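PmbA-related protein (Thermotoga maritima, PDB 1VL4) probably acts as a metallopeptidase of the PmbA/TldD family and is a putative modulator of DNA gyrase. Local coordinates at residues V344-F355 and V422-I433. Sequence-based numbering, arbitrary orientation.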
loop_
_atom_site.group_PDB
_atom_site.type_symbol
_atom_site.label_atom_id
_atom_site.label_comp_id
_atom_site.label_asym_id
_atom_site.label_seq_id
_atom_site.Cartn_x
_atom_site.Cartn_y
_atom_site.Cartn_z
ATOM N N VAL A 344 14.266 10.098 -12.926
ATOM C CA VAL A 344 14.898 8.797 -12.753
ATOM C C VAL A 344 15.696 8.896 -11.435
ATOM O O VAL A 344 15.360 8.250 -10.466
ATOM C CB VAL A 344 15.772 8.415 -13.986
ATOM C CG1 VAL A 344 16.468 7.114 -13.760
ATOM C CG2 VAL A 344 14.881 8.327 -15.278
ATOM N N ASN A 345 16.748 9.699 -11.433
ATOM C CA ASN A 345 17.440 10.064 -10.203
ATOM C C ASN A 345 17.324 11.566 -10.053
ATOM O O ASN A 345 17.807 12.306 -10.896
ATOM C CB ASN A 345 18.897 9.689 -10.254
ATOM C CG ASN A 345 19.126 8.169 -10.375
ATOM O OD1 ASN A 345 19.054 7.453 -9.386
ATOM N ND2 ASN A 345 19.461 7.698 -11.614
ATOM N N LEU A 346 16.656 12.018 -9.013
ATOM C CA LEU A 346 16.520 13.453 -8.818
ATOM C C LEU A 346 17.615 13.897 -7.851
ATOM O O LEU A 346 17.507 13.624 -6.672
ATOM C CB LEU A 346 15.149 13.816 -8.258
ATOM C CG LEU A 346 14.868 15.338 -8.168
ATOM C CD1 LEU A 346 14.770 15.931 -9.547
ATOM C CD2 LEU A 346 13.651 15.603 -7.373
ATOM N N MET A 347 18.587 14.666 -8.363
ATOM C CA MET A 347 19.790 15.011 -7.640
ATOM C C MET A 347 19.931 16.497 -7.367
ATOM O O MET A 347 19.999 17.295 -8.288
ATOM C CB MET A 347 21.021 14.535 -8.410
ATOM C CG MET A 347 22.328 14.839 -7.717
ATOM S SD MET A 347 23.682 13.976 -8.456
ATOM C CE MET A 347 25.048 14.489 -7.443
ATOM N N LEU A 348 20.107 16.835 -6.101
ATOM C CA LEU A 348 20.565 18.173 -5.724
ATOM C C LEU A 348 22.076 18.192 -5.824
ATOM O O LEU A 348 22.759 17.367 -5.212
ATOM C CB LEU A 348 20.129 18.544 -4.294
ATOM C CG LEU A 348 20.728 19.886 -3.802
ATOM C CD1 LEU A 348 19.944 20.951 -4.434
ATOM C CD2 LEU A 348 20.652 20.048 -2.327
ATOM N N MET A 349 22.592 19.133 -6.610
ATOM C CA MET A 349 23.964 19.163 -6.941
ATOM C C MET A 349 24.768 19.683 -5.749
ATOM O O MET A 349 24.402 20.705 -5.180
ATOM C CB MET A 349 24.161 20.031 -8.168
ATOM C CG MET A 349 23.447 19.542 -9.438
ATOM S SD MET A 349 23.710 17.798 -9.906
ATOM C CE MET A 349 25.354 17.806 -10.407
ATOM N N PRO A 350 25.881 19.001 -5.383
ATOM C CA PRO A 350 26.660 19.432 -4.224
ATOM C C PRO A 350 27.447 20.696 -4.470
ATOM O O PRO A 350 27.795 20.989 -5.621
ATOM C CB PRO A 350 27.646 18.256 -3.987
ATOM C CG PRO A 350 27.885 17.707 -5.317
ATOM C CD PRO A 350 26.510 17.835 -6.022
ATOM N N GLY A 351 27.733 21.414 -3.391
ATOM C CA GLY A 351 28.725 22.452 -3.394
ATOM C C GLY A 351 29.991 21.896 -2.785
ATOM O O GLY A 351 30.236 20.709 -2.876
ATOM N N GLU A 352 30.756 22.749 -2.111
ATOM C CA GLU A 352 32.136 22.406 -1.734
ATOM C C GLU A 352 32.357 22.190 -0.243
ATOM O O GLU A 352 33.441 21.770 0.162
ATOM C CB GLU A 352 33.094 23.477 -2.275
ATOM C CG GLU A 352 33.004 23.611 -3.798
ATOM C CD GLU A 352 33.926 24.673 -4.393
ATOM O OE1 GLU A 352 34.220 25.692 -3.719
ATOM O OE2 GLU A 352 34.347 24.476 -5.560
ATOM N N LYS A 353 31.361 22.466 0.589
ATOM C CA LYS A 353 31.576 22.380 2.036
ATOM C C LYS A 353 31.258 20.982 2.584
ATOM O O LYS A 353 30.266 20.360 2.231
ATOM C CB LYS A 353 30.723 23.416 2.758
ATOM C CG LYS A 353 31.015 24.906 2.431
ATOM C CD LYS A 353 32.379 25.312 2.833
ATOM C CE LYS A 353 32.518 26.851 3.018
ATOM N NZ LYS A 353 32.014 27.622 1.855
ATOM N N SER A 354 32.085 20.486 3.494
ATOM C CA SER A 354 31.750 19.261 4.188
ATOM C C SER A 354 30.655 19.565 5.207
ATOM O O SER A 354 30.344 20.732 5.480
ATOM C CB SER A 354 32.970 18.734 4.920
ATOM O OG SER A 354 33.309 19.637 5.938
ATOM N N PHE A 355 30.088 18.509 5.791
ATOM C CA PHE A 355 29.142 18.682 6.883
ATOM C C PHE A 355 29.724 19.515 8.037
ATOM O O PHE A 355 29.087 20.442 8.580
ATOM C CB PHE A 355 28.668 17.317 7.380
ATOM C CG PHE A 355 27.556 17.402 8.363
ATOM C CD1 PHE A 355 26.243 17.435 7.948
ATOM C CD2 PHE A 355 27.819 17.472 9.704
ATOM C CE1 PHE A 355 25.231 17.539 8.872
ATOM C CE2 PHE A 355 26.806 17.566 10.624
ATOM C CZ PHE A 355 25.512 17.592 10.207
ATOM N N VAL A 422 25.312 24.540 0.208
ATOM C CA VAL A 422 25.108 23.137 -0.145
ATOM C C VAL A 422 26.414 22.380 0.104
ATOM O O VAL A 422 27.476 22.811 -0.308
ATOM C CB VAL A 422 24.658 23.004 -1.617
ATOM C CG1 VAL A 422 24.357 21.572 -2.007
ATOM C CG2 VAL A 422 23.410 23.910 -1.875
ATOM N N GLY A 423 26.291 21.229 0.738
ATOM C CA GLY A 423 27.434 20.374 1.096
ATOM C C GLY A 423 27.916 19.491 -0.028
ATOM O O GLY A 423 27.352 19.469 -1.130
ATOM N N ASN A 424 28.921 18.689 0.290
ATOM C CA ASN A 424 29.525 17.804 -0.678
ATOM C C ASN A 424 29.355 16.347 -0.206
ATOM O O ASN A 424 29.973 15.442 -0.732
ATOM C CB ASN A 424 30.995 18.212 -0.928
ATOM C CG ASN A 424 31.882 17.944 0.278
ATOM O OD1 ASN A 424 31.451 17.354 1.254
ATOM N ND2 ASN A 424 33.121 18.386 0.212
ATOM N N ASP A 425 28.506 16.130 0.795
ATOM C CA ASP A 425 28.279 14.812 1.388
ATOM C C ASP A 425 27.045 14.211 0.747
ATOM O O ASP A 425 26.025 14.026 1.384
ATOM C CB ASP A 425 28.125 14.867 2.923
ATOM C CG ASP A 425 27.038 15.837 3.383
ATOM O OD1 ASP A 425 26.750 16.791 2.636
ATOM O OD2 ASP A 425 26.494 15.651 4.494
ATOM N N VAL A 426 27.188 13.875 -0.529
ATOM C CA VAL A 426 26.098 13.335 -1.332
ATOM C C VAL A 426 25.767 11.899 -0.922
ATOM O O VAL A 426 26.662 11.084 -0.703
ATOM C CB VAL A 426 26.487 13.362 -2.814
ATOM C CG1 VAL A 426 25.409 12.639 -3.665
ATOM C CG2 VAL A 426 26.686 14.800 -3.261
ATOM N N LYS A 427 24.478 11.630 -0.730
ATOM C CA LYS A 427 23.981 10.318 -0.410
ATOM C C LYS A 427 22.862 9.990 -1.409
ATOM O O LYS A 427 22.111 10.858 -1.852
ATOM C CB LYS A 427 23.454 10.242 1.031
ATOM C CG LYS A 427 22.976 8.857 1.455
ATOM C CD LYS A 427 22.851 8.692 2.930
ATOM C CE LYS A 427 22.112 7.403 3.326
ATOM N NZ LYS A 427 22.818 6.138 3.014
ATOM N N VAL A 428 22.745 8.711 -1.736
ATOM C CA VAL A 428 21.755 8.247 -2.711
ATOM C C VAL A 428 20.592 7.522 -2.006
ATOM O O VAL A 428 20.795 6.730 -1.059
ATOM C CB VAL A 428 22.463 7.301 -3.730
ATOM C CG1 VAL A 428 21.428 6.646 -4.681
ATOM C CG2 VAL A 428 23.417 8.006 -4.497
ATOM N N SER A 429 19.357 7.784 -2.443
ATOM C CA SER A 429 18.223 7.045 -1.977
ATOM C C SER A 429 17.599 6.375 -3.215
ATOM O O SER A 429 18.272 6.191 -4.230
ATOM C CB SER A 429 17.207 7.978 -1.281
ATOM O OG SER A 429 16.256 7.239 -0.570
ATOM N N GLN A 430 16.311 6.084 -3.151
ATOM C CA GLN A 430 15.633 5.329 -4.192
ATOM C C GLN A 430 15.458 6.094 -5.466
ATOM O O GLN A 430 15.729 5.566 -6.552
ATOM C CB GLN A 430 14.261 4.845 -3.699
ATOM C CG GLN A 430 14.406 3.802 -2.599
ATOM C CD GLN A 430 13.160 2.941 -2.450
ATOM O OE1 GLN A 430 12.136 3.169 -3.114
ATOM N NE2 GLN A 430 13.252 1.930 -1.604
ATOM N N HIS A 431 14.970 7.325 -5.338
ATOM C CA HIS A 431 14.708 8.175 -6.482
ATOM C C HIS A 431 15.311 9.580 -6.325
ATOM O O HIS A 431 15.148 10.425 -7.183
ATOM C CB HIS A 431 13.191 8.269 -6.689
ATOM C CG HIS A 431 12.484 6.947 -6.559
ATOM N ND1 HIS A 431 12.483 5.996 -7.564
ATOM C CD2 HIS A 431 11.802 6.397 -5.519
ATOM C CE1 HIS A 431 11.808 4.932 -7.159
ATOM N NE2 HIS A 431 11.389 5.144 -5.919
ATOM N N THR A 432 15.960 9.827 -5.198
ATOM C CA THR A 432 16.558 11.112 -4.880
ATOM C C THR A 432 18.007 10.893 -4.455
ATOM O O THR A 432 18.410 9.812 -3.995
ATOM C CB THR A 432 15.776 11.860 -3.782
ATOM O OG1 THR A 432 15.656 11.049 -2.620
ATOM C CG2 THR A 432 14.380 12.241 -4.233
ATOM N N ILE A 433 18.816 11.924 -4.681
ATOM C CA ILE A 433 20.221 11.969 -4.332
ATOM C C ILE A 433 20.544 13.361 -3.870
ATOM O O ILE A 433 20.144 14.326 -4.528
ATOM C CB ILE A 433 21.051 11.724 -5.565
ATOM C CG1 ILE A 433 20.686 10.343 -6.176
ATOM C CG2 ILE A 433 22.543 11.918 -5.267
ATOM C CD1 ILE A 433 21.522 10.038 -7.401
HETATM O O HOH W 1 17.527 5.386 -8.613
HETATM O O HOH W 2 18.150 8.137 -6.973
#
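Residues L346 and L348 bond to H431 and I433 in parallel register, L346 opposite T432: L346 N donates to H431 O (2.9 Å, N-H...O 167°), I433 N to L346 O, and L348 N to I433 O (3.0 Å), the last nearly in line with the C=O. The carbonyls of L346 and I433 also take CA-H...O contacts, from T432 CA and M347 CA. M347 turns CG to the far side from its backbone N (chi1 -179°), and its extended chain lies obliquely across I433, CG 3.8 Å from I433 CG2, and carries CE on to V426 CG1. An alanine at M347 would lose the reach from CG to CE and would probably leave I433 CG2 and V426 CG1 less well covered. On the same face the I433 CD1 methyl meets N345 CB. The N345 amide is held at both ends: OD1 accepts from two waters, one bridging to Q430 O and the other, weakly, to S429 O, while ND2 donates to L285 O and S294 OG. V422 CG1 meets L348 CD2 tip to tip (4.0 Å) and sits 3.3 Å from M349 O. P350 rests its CB on V426 CG2 (3.7 Å). Two weak backbone bonds follow, G351 N to G423 O and N424 N to K353 O (2.9 Å, N-H...O 126°). D425 OD2 lies obliquely off the F355 ring but bonds to S436 OG, and T432 OG1 is taken up by L245 O. Strands 427-428 and 432-434 form a beta-hairpin, its turn closed by S429 N to T432 O (2.7 Å). In the mixed sheet of the C-terminal region, strand 345-348 runs between antiparallel strand 282-285 and the hairpin's parallel second strand; helix 241-247 packs against L348 and K427.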